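Local coordinates for protein ectonucleotide pyrophosphatase/phosphodiesterase family member 5 (PDB 5VEN) that probably hydrolyses phosphodiester or pyrophosphate bonds at a zinc-containing site as a member of the NPP ectoenzyme family, with restricted action on nucleotides, at residues Ser20-Arg25 with Thr222-Met227; Thr179-Gly184 with Gly323-Asp328; Tyr143-Ser148 with Tyr172-Asp177. All blocks are in the same frame, centred on the assembly; numbering follows the deposited sequence.

Contact 1. Residues Ser20-Arg25 with Thr222-Met227. With ZN (zinc ion), chain L.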
loop_
_atom_site.group_PDB
_atom_site.type_symbol
_atom_site.label_atom_id
_atom_site.label_comp_id
_atom_site.label_asym_id
_atom_site.label_seq_id
_atom_site.Cartn_x
_atom_site.Cartn_y
_atom_site.Cartn_z
ATOM N N SER A 20 0.195 -3.141 -8.227
ATOM C CA SER A 20 1.016 -2.930 -7.040
ATOM C C SER A 20 1.948 -4.123 -6.867
ATOM O O SER A 20 1.483 -5.265 -6.697
ATOM C CB SER A 20 0.172 -2.735 -5.800
ATOM O OG SER A 20 1.026 -2.653 -4.675
ATOM N N PHE A 21 3.254 -3.857 -6.963
ATOM C CA PHE A 21 4.275 -4.808 -6.540
ATOM C C PHE A 21 4.622 -4.439 -5.113
ATOM O O PHE A 21 5.195 -3.370 -4.885
ATOM C CB PHE A 21 5.500 -4.737 -7.445
ATOM C CG PHE A 21 5.257 -5.218 -8.837
ATOM C CD1 PHE A 21 5.084 -6.579 -9.109
ATOM C CD2 PHE A 21 5.207 -4.322 -9.894
ATOM C CE1 PHE A 21 4.868 -7.010 -10.417
ATOM C CE2 PHE A 21 5.008 -4.771 -11.186
ATOM C CZ PHE A 21 4.803 -6.083 -11.442
ATOM N N ASP A 22 4.210 -5.270 -4.150
ATOM C CA ASP A 22 4.349 -4.922 -2.740
ATOM C C ASP A 22 5.804 -4.614 -2.396
ATOM O O ASP A 22 6.710 -5.348 -2.797
ATOM C CB ASP A 22 3.816 -6.061 -1.870
ATOM C CG ASP A 22 3.407 -5.586 -0.502
ATOM O OD1 ASP A 22 4.273 -5.015 0.195
ATOM O OD2 ASP A 22 2.229 -5.731 -0.120
ATOM N N GLY A 23 6.013 -3.523 -1.670
ATOM C CA GLY A 23 7.329 -3.226 -1.117
ATOM C C GLY A 23 8.349 -2.856 -2.162
ATOM O O GLY A 23 9.542 -3.132 -1.972
ATOM N N PHE A 24 7.934 -2.198 -3.245
ATOM C CA PHE A 24 8.858 -1.822 -4.321
ATOM C C PHE A 24 9.329 -0.397 -4.040
ATOM O O PHE A 24 8.679 0.603 -4.401
ATOM C CB PHE A 24 8.214 -1.963 -5.694
ATOM C CG PHE A 24 9.199 -2.054 -6.816
ATOM C CD1 PHE A 24 10.068 -0.987 -7.126
ATOM C CD2 PHE A 24 9.290 -3.219 -7.564
ATOM C CE1 PHE A 24 10.947 -1.092 -8.173
ATOM C CE2 PHE A 24 10.202 -3.310 -8.624
ATOM C CZ PHE A 24 11.028 -2.242 -8.897
ATOM N N ARG A 25 10.460 -0.311 -3.334
ATOM C CA ARG A 25 11.057 0.968 -2.982
ATOM C C ARG A 25 11.428 1.756 -4.241
ATOM O O ARG A 25 11.871 1.191 -5.237
ATOM C CB ARG A 25 12.313 0.740 -2.116
ATOM C CG ARG A 25 12.771 1.950 -1.373
ATOM C CD ARG A 25 13.851 1.545 -0.335
ATOM N NE ARG A 25 15.155 1.419 -0.957
ATOM C CZ ARG A 25 16.259 1.018 -0.322
ATOM N NH1 ARG A 25 16.215 0.628 0.948
ATOM N NH2 ARG A 25 17.438 1.000 -0.980
ATOM N N THR A 222 2.748 0.884 -9.313
ATOM C CA THR A 222 3.178 1.546 -8.093
ATOM C C THR A 222 3.351 0.501 -6.999
ATOM O O THR A 222 3.481 -0.700 -7.276
ATOM C CB THR A 222 2.190 2.678 -7.751
ATOM O OG1 THR A 222 2.700 3.485 -6.685
ATOM C CG2 THR A 222 0.792 2.144 -7.399
ATOM N N SER A 223 3.353 0.962 -5.745
ATOM C CA SER A 223 3.542 0.086 -4.605
ATOM C C SER A 223 2.978 0.805 -3.403
ATOM O O SER A 223 2.548 1.958 -3.497
ATOM C CB SER A 223 5.024 -0.293 -4.455
ATOM O OG SER A 223 5.223 -1.224 -3.408
ATOM N N ASP A 224 3.008 0.125 -2.269
ATOM C CA ASP A 224 2.484 0.621 -1.015
ATOM C C ASP A 224 3.523 1.270 -0.107
ATOM O O ASP A 224 3.190 2.188 0.651
ATOM C CB ASP A 224 1.786 -0.521 -0.272
ATOM C CG ASP A 224 2.603 -1.799 -0.112
ATOM O OD1 ASP A 224 3.664 -1.991 -0.772
ATOM O OD2 ASP A 224 2.162 -2.651 0.718
ATOM N N HIS A 225 4.784 0.862 -0.227
ATOM C CA HIS A 225 5.841 1.341 0.666
ATOM C C HIS A 225 7.152 0.736 0.163
ATOM O O HIS A 225 7.176 -0.141 -0.727
ATOM C CB HIS A 225 5.622 0.910 2.117
ATOM C CG HIS A 225 5.427 -0.567 2.230
ATOM N ND1 HIS A 225 6.445 -1.483 2.029
ATOM C CD2 HIS A 225 4.292 -1.289 2.397
ATOM C CE1 HIS A 225 5.939 -2.706 2.050
ATOM N NE2 HIS A 225 4.626 -2.621 2.253
ATOM N N GLY A 226 8.237 1.207 0.763
ATOM C CA GLY A 226 9.591 0.682 0.510
ATOM C C GLY A 226 10.021 -0.300 1.573
ATOM O O GLY A 226 9.245 -1.137 2.043
ATOM N N MET A 227 11.276 -0.179 1.984
ATOM C CA MET A 227 11.904 -1.169 2.837
ATOM C C MET A 227 13.216 -0.566 3.345
ATOM O O MET A 227 13.893 0.137 2.587
ATOM C CB MET A 227 12.170 -2.469 2.049
ATOM C CG MET A 227 12.593 -3.652 2.922
ATOM S SD MET A 227 11.314 -4.436 3.924
ATOM C CE MET A 227 10.227 -5.026 2.643
HETATM ZN ZN ZN L . 3.275 -4.003 1.588
HETATM O O HOH W 1 4.213 -5.833 3.117
#
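Ser223 and the turn Phe21-Phe24 show how a single hydroxyl can hold a loop in shape. Ser223 swings OG away from its own N (chi1 -176°) and toward the turn. There OG donates to Phe21 O at 2.6 Å. It also accepts from Phe24 N, by an almost straight N-H, at 2.9 Å. These two backbone atoms belong to the ends of a type II turn, whose Gly23 takes a positive phi. Gly23 N in turn donates to Asp224 OD1 at 2.9 Å, meeting it nearly along the C-O bond, while OD2 of the same carboxylate binds zinc. The metal is also held by Asp22 OD1 and His225 NE2, each 2.0 Å from it, and the Asp22 and Asp224 carboxylates stand almost perpendicular. Asp22 OD2 is hydrogen-bonded to Tyr172, and Thr58 completes the protein ligands. Such a site, built where parallel neighbours 15-21 and 217-222 of the central sheet end, belongs to the alkaline phosphatase superfamily; Phe21 N donates to Thr222 O at the ends of these strands. The His225 ring is fixed in rotation by ND1, which donates to Gly226 O at 2.8 Å in the ring plane and on a carbonyl lone pair. Further along, Arg25 lays CB on Gly226 CA at 3.8 Å, and its chain bends at chi3 (81°) so that NH1 donates to Met227 O at 2.9 Å, the oxygen lying in the guanidinium plane. With an alanine here, Met227 O and the Asp27 carboxylate, salt-bridged to Arg25 NE, would probably each lose a mate. Outside this pair of segments, helix 190-210 packs on Phe21 and Phe24.

Contact 2. Residues Thr179-Gly184 with Gly323-Asp328. With ZN (zinc ion), chain K.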
loop_
_atom_site.group_PDB
_atom_site.type_symbol
_atom_site.label_atom_id
_atom_site.label_comp_id
_atom_site.label_asym_id
_atom_site.label_seq_id
_atom_site.Cartn_x
_atom_site.Cartn_y
_atom_site.Cartn_z
ATOM N N THR A 179 10.885 -10.920 -0.228
ATOM C CA THR A 179 12.331 -11.149 -0.219
ATOM C C THR A 179 13.071 -10.006 0.484
ATOM O O THR A 179 14.054 -10.241 1.206
ATOM C CB THR A 179 12.827 -11.365 -1.653
ATOM O OG1 THR A 179 12.288 -12.589 -2.141
ATOM C CG2 THR A 179 14.374 -11.415 -1.675
ATOM N N GLY A 180 12.598 -8.768 0.336
ATOM C CA GLY A 180 13.199 -7.660 1.068
ATOM C C GLY A 180 13.207 -7.868 2.568
ATOM O O GLY A 180 14.202 -7.568 3.231
ATOM N N HIS A 181 12.116 -8.423 3.122
ATOM C CA HIS A 181 12.096 -8.774 4.548
ATOM C C HIS A 181 13.135 -9.830 4.885
ATOM O O HIS A 181 13.838 -9.728 5.915
ATOM C CB HIS A 181 10.729 -9.323 4.928
ATOM C CG HIS A 181 9.670 -8.285 5.078
ATOM N ND1 HIS A 181 9.721 -7.317 6.054
ATOM C CD2 HIS A 181 8.485 -8.127 4.443
ATOM C CE1 HIS A 181 8.630 -6.564 5.979
ATOM N NE2 HIS A 181 7.865 -7.037 5.009
ATOM N N ASP A 182 13.235 -10.855 4.032
ATOM C CA ASP A 182 14.063 -12.026 4.309
ATOM C C ASP A 182 15.536 -11.676 4.312
ATOM O O ASP A 182 16.283 -12.084 5.218
ATOM C CB ASP A 182 13.808 -13.108 3.255
ATOM C CG ASP A 182 12.502 -13.774 3.435
ATOM O OD1 ASP A 182 11.918 -13.634 4.536
ATOM O OD2 ASP A 182 12.068 -14.456 2.483
ATOM N N VAL A 183 15.987 -10.934 3.307
ATOM C CA VAL A 183 17.417 -10.703 3.142
ATOM C C VAL A 183 17.833 -9.285 3.452
ATOM O O VAL A 183 19.030 -9.043 3.645
ATOM C CB VAL A 183 17.897 -11.116 1.735
ATOM C CG1 VAL A 183 17.555 -12.563 1.499
ATOM C CG2 VAL A 183 17.283 -10.211 0.623
ATOM N N GLY A 184 16.895 -8.348 3.552
ATOM C CA GLY A 184 17.224 -6.964 3.729
ATOM C C GLY A 184 17.449 -6.276 2.391
ATOM O O GLY A 184 18.001 -6.859 1.442
ATOM N N GLY A 323 14.831 -6.929 6.711
ATOM C CA GLY A 323 14.182 -5.765 6.108
ATOM C C GLY A 323 12.859 -5.504 6.810
ATOM O O GLY A 323 12.160 -6.451 7.198
ATOM N N ASN A 324 12.522 -4.226 6.990
ATOM C CA ASN A 324 11.178 -3.908 7.438
ATOM C C ASN A 324 10.803 -2.499 6.999
ATOM O O ASN A 324 11.607 -1.737 6.415
ATOM C CB ASN A 324 11.017 -4.098 8.958
ATOM C CG ASN A 324 9.553 -4.401 9.361
ATOM O OD1 ASN A 324 8.670 -4.652 8.521
ATOM N ND2 ASN A 324 9.281 -4.291 10.656
ATOM N N HIS A 325 9.510 -2.204 7.201
ATOM C CA HIS A 325 8.921 -0.928 6.840
ATOM C C HIS A 325 7.810 -0.652 7.854
ATOM O O HIS A 325 7.535 -1.464 8.739
ATOM C CB HIS A 325 8.392 -0.974 5.403
ATOM C CG HIS A 325 7.482 -2.128 5.178
ATOM N ND1 HIS A 325 6.116 -2.042 5.352
ATOM C CD2 HIS A 325 7.741 -3.426 4.853
ATOM C CE1 HIS A 325 5.568 -3.223 5.111
ATOM N NE2 HIS A 325 6.536 -4.091 4.837
ATOM N N GLY A 326 7.156 0.476 7.703
ATOM C CA GLY A 326 6.206 0.967 8.706
ATOM C C GLY A 326 6.627 2.268 9.369
ATOM O O GLY A 326 5.796 2.934 10.013
ATOM N N TYR A 327 7.894 2.663 9.181
ATOM C CA TYR A 327 8.507 3.856 9.729
ATOM C C TYR A 327 7.831 5.122 9.189
ATOM O O TYR A 327 7.031 5.101 8.244
ATOM C CB TYR A 327 9.996 3.861 9.381
ATOM C CG TYR A 327 10.712 2.627 9.883
ATOM C CD1 TYR A 327 11.136 2.522 11.206
ATOM C CD2 TYR A 327 10.936 1.551 9.037
ATOM C CE1 TYR A 327 11.794 1.374 11.680
ATOM C CE2 TYR A 327 11.589 0.383 9.504
ATOM C CZ TYR A 327 12.001 0.307 10.830
ATOM O OH TYR A 327 12.638 -0.826 11.311
ATOM N N ASP A 328 8.191 6.239 9.801
ATOM C CA ASP A 328 7.838 7.589 9.366
ATOM C C ASP A 328 7.753 7.709 7.844
ATOM O O ASP A 328 8.730 7.412 7.133
ATOM C CB ASP A 328 8.903 8.552 9.957
ATOM C CG ASP A 328 8.547 10.014 9.816
ATOM O OD1 ASP A 328 7.687 10.386 9.007
ATOM O OD2 ASP A 328 9.205 10.818 10.524
HETATM ZN ZN ZN K . 6.330 -6.015 4.163
HETATM O O HOH W 2 4.541 -6.665 4.746
HETATM O O HOH W 1 4.213 -5.833 3.117
#
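His181 and His325 grip one zinc ion from two parts of the chain, each through NE2 at 2.0 Å; Asp177 and two waters share the metal. At the other side of its ring, His181 ND1 donates to Gly323 O at 2.8 Å, approaching from above the carbonyl plane rather than on a lone pair. A backbone bond from Gly323 N to His181 O, 3.1 Å, ties the same two residues a second time, and joins helix 177-183 to the short strand 323-324. Between these bonds and the metal, Asn324 OD1 lies in the plane of the His181 ring, 3.2 Å from CE1. His325 reaches the zinc with CG lodged between its backbone N and carbonyl carbon (chi1 53°); its ND1 is bonded to Thr56 O. The two imidazoles meet rim to rim with planes 44° apart, while the His225 ring stacks on His325. The outer packing is close: Gly180 O approaches Gly323 CA at 3.4 Å, an approach that probably depends on Gly323 having no side chain. With ND1 of both histidines engaged by backbone carbonyls, NE2 is directed to the metal, and the second-shell oxygens probably make each ring a stronger zinc donor.

Contact 3. Residues Tyr143-Ser148 with Tyr172-Asp177; sequences YNESVS and YWEEPD. With ZN (zinc ion), chain M; ZN (zinc ion), chain K; NAG (2-acetamido-2-deoxy-beta-D-glucopyranose), chain O.
Tyr172 meets Tyr143 where strand 168-173 nears its end: the two CE2 atoms lie 4.1 Å apart, and the Tyr143 hydroxyl comes to the edge of the Tyr172 ring. The Tyr172 hydroxyl itself points on toward Asp22 and the zinc site of contact 1. Next along the strand, Trp173 brings CZ3 to Val147 O at 3.6 Å, the carbonyl oxygen lying in the plane of the indole, while one indole face has Glu174 OE2 above it, offset toward the rim. Glu174 carries the polar part of the contact. Its chain bends at chi2 (81°), and OE1 then accepts from Tyr143 OH at 2.7 Å, on the anti side and 26° out of the carboxylate plane. The same OE1 forms a salt bridge with Arg152 of helix 149-160. Glu145, extended beyond CG, stacks its carboxylate on that of Glu174 with the planes 24° apart, and its OE2 lies 3.5 Å from Glu174 CG. That OE2 also binds a zinc ion at 1.9 Å, together with Asp178 and a water. Next to Glu145, Asn144 carries an N-linked glycan on ND2, while OD1 closes an Asx turn with Ser146 N. Past Glu175, a cis peptide leads into Pro176, the N-cap of helix 177-183, and Asp177 then offers OD1 to a different zinc, at 2.1 Å. Two acidic groups facing each other in this partly buried contact, with Glu145 OE2 and Glu174 OE2 only 4.6 Å apart, would be unfavourable alone; zinc on one and Arg152 on the other probably offset the charge, while the Tyr143 hydroxyl helps to satisfy OE1.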
loop_
_atom_site.group_PDB
_atom_site.type_symbol
_atom_site.label_atom_id
_atom_site.label_comp_id
_atom_site.label_asym_id
_atom_site.label_seq_id
_atom_site.Cartn_x
_atom_site.Cartn_y
_atom_site.Cartn_z
ATOM N N TYR A 143 -8.408 -14.113 -1.905
ATOM C CA TYR A 143 -6.976 -13.937 -1.743
ATOM C C TYR A 143 -6.281 -15.275 -1.534
ATOM O O TYR A 143 -6.652 -16.074 -0.661
ATOM C CB TYR A 143 -6.644 -12.978 -0.591
ATOM C CG TYR A 143 -5.142 -12.781 -0.563
ATOM C CD1 TYR A 143 -4.344 -13.475 0.327
ATOM C CD2 TYR A 143 -4.528 -12.003 -1.526
ATOM C CE1 TYR A 143 -2.946 -13.320 0.310
ATOM C CE2 TYR A 143 -3.155 -11.831 -1.560
ATOM C CZ TYR A 143 -2.360 -12.514 -0.643
ATOM O OH TYR A 143 -0.992 -12.409 -0.651
ATOM N N ASN A 144 -5.241 -15.502 -2.324
ATOM C CA ASN A 144 -4.435 -16.700 -2.211
ATOM C C ASN A 144 -3.046 -16.387 -2.777
ATOM O O ASN A 144 -2.858 -16.239 -3.996
ATOM C CB ASN A 144 -5.126 -17.860 -2.927
ATOM C CG ASN A 144 -4.369 -19.132 -2.806
ATOM O OD1 ASN A 144 -3.200 -19.144 -2.451
ATOM N ND2 ASN A 144 -5.032 -20.224 -3.108
ATOM N N GLU A 145 -2.063 -16.271 -1.881
ATOM C CA GLU A 145 -0.725 -15.853 -2.275
ATOM C C GLU A 145 -0.064 -16.860 -3.215
ATOM O O GLU A 145 0.859 -16.491 -3.956
ATOM C CB GLU A 145 0.137 -15.655 -1.012
ATOM C CG GLU A 145 1.545 -15.225 -1.294
ATOM C CD GLU A 145 2.272 -14.641 -0.066
ATOM O OE1 GLU A 145 1.693 -14.664 1.051
ATOM O OE2 GLU A 145 3.426 -14.153 -0.214
ATOM N N SER A 146 -0.507 -18.117 -3.204
ATOM C CA SER A 146 0.104 -19.143 -4.041
ATOM C C SER A 146 -0.277 -19.027 -5.514
ATOM O O SER A 146 0.358 -19.676 -6.346
ATOM C CB SER A 146 -0.289 -20.536 -3.535
ATOM O OG SER A 146 0.125 -20.717 -2.195
ATOM N N VAL A 147 -1.295 -18.242 -5.868
ATOM C CA VAL A 147 -1.676 -18.105 -7.273
ATOM C C VAL A 147 -0.583 -17.353 -8.018
ATOM O O VAL A 147 -0.152 -16.269 -7.595
ATOM C CB VAL A 147 -3.024 -17.382 -7.397
ATOM C CG1 VAL A 147 -3.353 -17.053 -8.847
ATOM C CG2 VAL A 147 -4.147 -18.171 -6.751
ATOM N N SER A 148 -0.128 -17.935 -9.127
ATOM C CA SER A 148 0.970 -17.388 -9.885
ATOM C C SER A 148 0.645 -16.003 -10.431
ATOM O O SER A 148 -0.518 -15.632 -10.652
ATOM C CB SER A 148 1.321 -18.300 -11.059
ATOM O OG SER A 148 0.308 -18.260 -12.065
ATOM N N TYR A 172 -2.100 -7.335 -8.055
ATOM C CA TYR A 172 -1.208 -7.273 -6.908
ATOM C C TYR A 172 -0.279 -8.480 -6.906
ATOM O O TYR A 172 -0.675 -9.600 -7.299
ATOM C CB TYR A 172 -2.027 -7.223 -5.624
ATOM C CG TYR A 172 -1.238 -7.360 -4.334
ATOM C CD1 TYR A 172 -0.558 -6.282 -3.762
ATOM C CD2 TYR A 172 -1.238 -8.572 -3.659
ATOM C CE1 TYR A 172 0.130 -6.419 -2.583
ATOM C CE2 TYR A 172 -0.583 -8.712 -2.457
ATOM C CZ TYR A 172 0.114 -7.648 -1.936
ATOM O OH TYR A 172 0.771 -7.814 -0.763
ATOM N N TRP A 173 0.964 -8.236 -6.469
ATOM C CA TRP A 173 1.992 -9.258 -6.348
ATOM C C TRP A 173 2.812 -8.976 -5.086
ATOM O O TRP A 173 3.053 -7.818 -4.753
ATOM C CB TRP A 173 2.867 -9.239 -7.595
ATOM C CG TRP A 173 3.874 -10.344 -7.670
ATOM C CD1 TRP A 173 5.248 -10.218 -7.685
ATOM C CD2 TRP A 173 3.604 -11.752 -7.722
ATOM N NE1 TRP A 173 5.829 -11.469 -7.766
ATOM C CE2 TRP A 173 4.843 -12.420 -7.784
ATOM C CE3 TRP A 173 2.433 -12.517 -7.736
ATOM C CZ2 TRP A 173 4.941 -13.821 -7.856
ATOM C CZ3 TRP A 173 2.548 -13.904 -7.808
ATOM C CH2 TRP A 173 3.790 -14.531 -7.860
ATOM N N GLU A 174 3.235 -10.045 -4.386
ATOM C CA GLU A 174 3.801 -9.931 -3.053
ATOM C C GLU A 174 5.292 -9.626 -3.029
ATOM O O GLU A 174 5.834 -9.413 -1.939
ATOM C CB GLU A 174 3.550 -11.217 -2.300
ATOM C CG GLU A 174 2.071 -11.497 -2.008
ATOM C CD GLU A 174 1.274 -12.106 -3.188
ATOM O OE1 GLU A 174 0.026 -12.170 -3.129
ATOM O OE2 GLU A 174 1.865 -12.531 -4.186
ATOM N N GLU A 175 5.975 -9.669 -4.170
ATOM C CA GLU A 175 7.377 -9.302 -4.275
ATOM C C GLU A 175 7.458 -7.912 -4.869
ATOM O O GLU A 175 6.596 -7.544 -5.672
ATOM C CB GLU A 175 8.149 -10.333 -5.141
ATOM C CG GLU A 175 8.295 -11.706 -4.465
ATOM C CD GLU A 175 9.305 -11.739 -3.312
ATOM O OE1 GLU A 175 9.688 -10.679 -2.770
ATOM O OE2 GLU A 175 9.707 -12.858 -2.952
ATOM N N PRO A 176 8.529 -7.160 -4.547
ATOM C CA PRO A 176 9.746 -7.600 -3.814
ATOM C C PRO A 176 9.696 -7.482 -2.283
ATOM O O PRO A 176 10.707 -7.588 -1.607
ATOM C CB PRO A 176 10.818 -6.690 -4.398
ATOM C CG PRO A 176 10.083 -5.396 -4.658
ATOM C CD PRO A 176 8.719 -5.824 -5.160
ATOM N N ASP A 177 8.513 -7.224 -1.724
ATOM C CA ASP A 177 8.374 -7.101 -0.278
ATOM C C ASP A 177 8.884 -8.340 0.450
ATOM O O ASP A 177 9.649 -8.222 1.414
ATOM C CB ASP A 177 6.916 -6.854 0.088
ATOM C CG ASP A 177 6.685 -6.823 1.586
ATOM O OD1 ASP A 177 6.934 -5.774 2.205
ATOM O OD2 ASP A 177 6.274 -7.896 2.140
HETATM ZN ZN ZN M . 4.193 -13.179 1.171
HETATM ZN ZN ZN K . 6.330 -6.015 4.163
HETATM C C1 NAG O . -4.399 -21.516 -3.072
HETATM C C2 NAG O . -5.381 -22.523 -2.558
HETATM C C3 NAG O . -4.705 -23.875 -2.407
HETATM C C4 NAG O . -4.117 -24.305 -3.750
HETATM C C5 NAG O . -3.230 -23.211 -4.347
HETATM C C6 NAG O . -2.756 -23.507 -5.757
HETATM C C7 NAG O . -5.353 -21.608 -0.256
HETATM C C8 NAG O . -6.209 -21.135 0.883
HETATM N N2 NAG O . -6.011 -22.080 -1.319
HETATM O O3 NAG O . -5.684 -24.804 -1.978
HETATM O O4 NAG O . -3.283 -25.442 -3.574
HETATM O O5 NAG O . -3.910 -21.940 -4.372
HETATM O O6 NAG O . -3.834 -23.709 -6.661
HETATM O O7 NAG O . -4.126 -21.567 -0.209
HETATM O O HOH W 2 4.541 -6.665 4.746
HETATM O O HOH W 1 4.213 -5.833 3.117
HETATM O O HOH W 3 3.094 -11.428 1.444
#

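Overall arrangement
The three contacts gather at one end of the central mixed sheet. Contacts 1 and 2 have centres about 11 Å apart, contacts 1 and 3 about 12 Å, and contacts 2 and 3 about 16 Å. Neighbouring strands 15-21 and 168-173 carry contacts 1 and 3; the chain leaves the latter strand through a short loop into helix 177-183, which begins at Asp177 and carries His181 of contact 2. Along the chain, contact 3 lies wholly between the two segments of contact 1, whereas contacts 1 and 2 interleave. Residues distant in sequence therefore converge on two adjacent zinc ions sharing water 1, consistent with the bimetallic centre of the alkaline phosphatase superfamily; the third zinc, at Glu145, is separate.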